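Long-range contact in BfpC (Escherichia coli, PDB 3VHJ), which probably takes part in type IV pilus biogenesis as a membrane protein, the present chain being its N-terminal cytoplasmic domain: residues 20-25 with 56-61. The protein carries 1 engineered substitution. Residues are numbered along the deposited sequence; the frame is centred on the assembly and turned at random.
Sequences LLWGSS and EQFAVG
Phe58 lays its ring across the backbone of Gly23, on the neighbouring antiparallel strand. With CG held between the backbone N and the carbonyl carbon (chi1 50°), the ring leans back over the glycine, bringing Gly23 O over the ring centre, 3.2 Å above its plane, and Phe58 CE1 to 3.7 Å from Gly23 CA. Gly23 O also accepts a hydrogen bond from Phe58 N at 2.8 Å, and the return bond, Gly23 N to Phe58 O, lies in the carbonyl plane. A side chain at Gly23 would point into the ring, so its bare backbone lets the ring lie so low. Were Phe58 cut back to an alanine, Gly23 would probably lose its aromatic cover and a gap would open against Ala34 of helix 31-42.

On the other face of the sheet, Ala59 CB sits almost on the normal of the Trp22 six-membered ring, 3.4 Å from its centroid, a CH-pi contact. Trp22 and Ala59 form a non-hydrogen-bonded pair, and the indole, hydrogen-bonded through NE1 to Asp110, spreads over the alanine methyl, which Leu20 CD1 reaches from beside it. Leu21 and Val60 form the next hydrogen-bonded pair, and water 1 bridges Ser25 N and Glu56 O beyond the last direct bond. The arrangement is a regular antiparallel ladder, joining outermost strand 21-23 to strand 55-60 in a four-stranded sheet, with helix 31-42 packed on the Phe58 and Val60 face.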
ATOM      1  N   LEU A  20       1.804  -3.694   3.692  1.00 15.86           N
ATOM      2  CA  LEU A  20       2.998  -4.434   3.306  1.00 16.47           C
ATOM      3  C   LEU A  20       4.196  -3.499   3.427  1.00 16.28           C
ATOM      4  O   LEU A  20       4.035  -2.283   3.487  1.00 17.03           O
ATOM      5  CB  LEU A  20       2.879  -4.909   1.858  1.00 17.23           C
ATOM      6  CG  LEU A  20       1.772  -5.925   1.571  1.00 19.32           C
ATOM      7  CD1 LEU A  20       1.333  -5.795   0.133  1.00 23.36           C
ATOM      8  CD2 LEU A  20       2.276  -7.326   1.860  1.00 20.46           C
ATOM      9  N   LEU A  21       5.393  -4.067   3.485  1.00 14.96           N
ATOM     10  CA  LEU A  21       6.606  -3.264   3.555  1.00 16.44           C
ATOM     11  C   LEU A  21       7.084  -3.117   2.120  1.00 17.43           C
ATOM     12  O   LEU A  21       7.511  -4.092   1.513  1.00 17.64           O
ATOM     13  CB  LEU A  21       7.683  -3.975   4.373  1.00 18.71           C
ATOM     14  CG  LEU A  21       9.048  -3.280   4.469  1.00 20.07           C
ATOM     15  CD1 LEU A  21       8.896  -1.926   5.148  1.00 24.65           C
ATOM     16  CD2 LEU A  21      10.005  -4.160   5.260  1.00 23.31           C
ATOM     17  N   TRP A  22       7.013  -1.902   1.586  1.00 17.91           N
ATOM     18  CA  TRP A  22       7.419  -1.651   0.215  1.00 18.28           C
ATOM     19  C   TRP A  22       8.806  -1.055   0.107  1.00 19.99           C
ATOM     20  O   TRP A  22       9.221  -0.256   0.942  1.00 21.29           O
ATOM     21  CB  TRP A  22       6.430  -0.709  -0.477  1.00 16.54           C
ATOM     22  CG  TRP A  22       5.066  -1.294  -0.663  1.00 16.64           C
ATOM     23  CD1 TRP A  22       4.048  -1.321   0.249  1.00 16.32           C
ATOM     24  CD2 TRP A  22       4.578  -1.955  -1.829  1.00 17.14           C
ATOM     25  NE1 TRP A  22       2.954  -1.959  -0.280  1.00 13.86           N
ATOM     26  CE2 TRP A  22       3.252  -2.358  -1.558  1.00 16.72           C
ATOM     27  CE3 TRP A  22       5.133  -2.247  -3.084  1.00 16.59           C
ATOM     28  CZ2 TRP A  22       2.470  -3.043  -2.494  1.00 15.31           C
ATOM     29  CZ3 TRP A  22       4.359  -2.927  -4.013  1.00 17.07           C
ATOM     30  CH2 TRP A  22       3.039  -3.317  -3.713  1.00 18.51           C
ATOM     31  N   GLY A  23       9.507  -1.437  -0.952  1.00 20.39           N
ATOM     32  CA  GLY A  23      10.840  -0.921  -1.168  1.00 21.80           C
ATOM     33  C   GLY A  23      11.275  -1.077  -2.610  1.00 20.74           C
ATOM     34  O   GLY A  23      10.630  -1.757  -3.409  1.00 19.40           O
ATOM     35  N   SER A  24      12.368  -0.406  -2.942  1.00 22.94           N
ATOM     36  CA  SER A  24      12.940  -0.476  -4.274  1.00 23.00           C
ATOM     37  C   SER A  24      14.444  -0.379  -4.080  1.00 24.29           C
ATOM     38  O   SER A  24      14.917   0.152  -3.074  1.00 25.42           O
ATOM     39  CB  SER A  24      12.424   0.666  -5.158  1.00 21.65           C
ATOM     40  OG  SER A  24      12.639   1.933  -4.563  1.00 22.93           O
ATOM     41  N   SER A  25      15.198  -0.918  -5.024  1.00 25.46           N
ATOM     42  CA  SER A  25      16.647  -0.884  -4.917  1.00 26.88           C
ATOM     43  C   SER A  25      17.164   0.501  -5.246  1.00 28.86           C
ATOM     44  O   SER A  25      16.482   1.292  -5.893  1.00 29.78           O
ATOM     45  CB  SER A  25      17.272  -1.880  -5.880  1.00 24.64           C
ATOM     46  OG  SER A  25      17.063  -1.461  -7.209  1.00 23.87           O
ATOM     47  N   GLU A  56      11.206  -0.828 -11.039  1.00 26.67           N
ATOM     48  CA  GLU A  56      10.519  -1.818 -10.234  1.00 25.58           C
ATOM     49  C   GLU A  56      10.587  -1.573  -8.739  1.00 21.88           C
ATOM     50  O   GLU A  56      11.363  -0.751  -8.259  1.00 21.42           O
ATOM     51  CB  GLU A  56      11.073  -3.203 -10.552  1.00 29.11           C
ATOM     52  CG  GLU A  56      10.804  -3.626 -11.975  1.00 33.74           C
ATOM     53  CD  GLU A  56      11.259  -5.032 -12.240  1.00 37.01           C
ATOM     54  OE1 GLU A  56      12.431  -5.214 -12.640  1.00 39.63           O
ATOM     55  OE2 GLU A  56      10.445  -5.955 -12.031  1.00 37.56           O
ATOM     56  N   GLN A  57       9.746  -2.301  -8.016  1.00 20.17           N
ATOM     57  CA  GLN A  57       9.690  -2.212  -6.570  1.00 19.01           C
ATOM     58  C   GLN A  57       9.100  -3.517  -6.054  1.00 17.07           C
ATOM     59  O   GLN A  57       8.607  -4.345  -6.824  1.00 16.04           O
ATOM     60  CB  GLN A  57       8.841  -1.014  -6.132  1.00 19.00           C
ATOM     61  CG  GLN A  57       7.361  -1.122  -6.450  1.00 19.69           C
ATOM     62  CD  GLN A  57       6.629   0.183  -6.202  1.00 17.78           C
ATOM     63  OE1 GLN A  57       6.701   0.750  -5.115  1.00 17.64           O
ATOM     64  NE2 GLN A  57       5.923   0.666  -7.217  1.00 19.73           N
ATOM     65  N   PHE A  58       9.150  -3.707  -4.746  1.00 16.80           N
ATOM     66  CA  PHE A  58       8.651  -4.943  -4.174  1.00 17.63           C
ATOM     67  C   PHE A  58       7.934  -4.727  -2.853  1.00 16.75           C
ATOM     68  O   PHE A  58       8.103  -3.702  -2.195  1.00 16.70           O
ATOM     69  CB  PHE A  58       9.827  -5.890  -3.968  1.00 17.65           C
ATOM     70  CG  PHE A  58      10.978  -5.254  -3.246  1.00 18.95           C
ATOM     71  CD1 PHE A  58      10.963  -5.124  -1.862  1.00 20.04           C
ATOM     72  CD2 PHE A  58      12.056  -4.733  -3.960  1.00 20.11           C
ATOM     73  CE1 PHE A  58      12.011  -4.483  -1.195  1.00 21.37           C
ATOM     74  CE2 PHE A  58      13.104  -4.092  -3.309  1.00 21.11           C
ATOM     75  CZ  PHE A  58      13.082  -3.966  -1.922  1.00 22.29           C
ATOM     76  N   ALA A  59       7.127  -5.710  -2.483  1.00 17.58           N
ATOM     77  CA  ALA A  59       6.394  -5.669  -1.230  1.00 17.72           C
ATOM     78  C   ALA A  59       6.759  -6.917  -0.436  1.00 16.75           C
ATOM     79  O   ALA A  59       6.903  -8.000  -1.002  1.00 16.70           O
ATOM     80  CB  ALA A  59       4.892  -5.638  -1.502  1.00 16.07           C
ATOM     81  N   VAL A  60       6.930  -6.763   0.870  1.00 16.91           N
ATOM     82  CA  VAL A  60       7.241  -7.902   1.729  1.00 17.45           C
ATOM     83  C   VAL A  60       6.080  -8.051   2.706  1.00 18.29           C
ATOM     84  O   VAL A  60       5.699  -7.089   3.371  1.00 18.68           O
ATOM     85  CB  VAL A  60       8.568  -7.688   2.497  1.00 16.12           C
ATOM     86  CG1 VAL A  60       8.734  -8.755   3.575  1.00 15.23           C
ATOM     87  CG2 VAL A  60       9.737  -7.780   1.520  1.00 16.44           C
ATOM     88  N   GLY A  61       5.511  -9.254   2.773  1.00 18.26           N
ATOM     89  CA  GLY A  61       4.382  -9.495   3.654  1.00 18.99           C
ATOM     90  C   GLY A  61       4.737  -9.910   5.070  1.00 20.05           C
ATOM     91  O   GLY A  61       5.871 -10.297   5.359  1.00 21.76           O
TER
HETATM   92  O   HOH W   1      13.610  -1.880  -7.062  1.00 20.50           O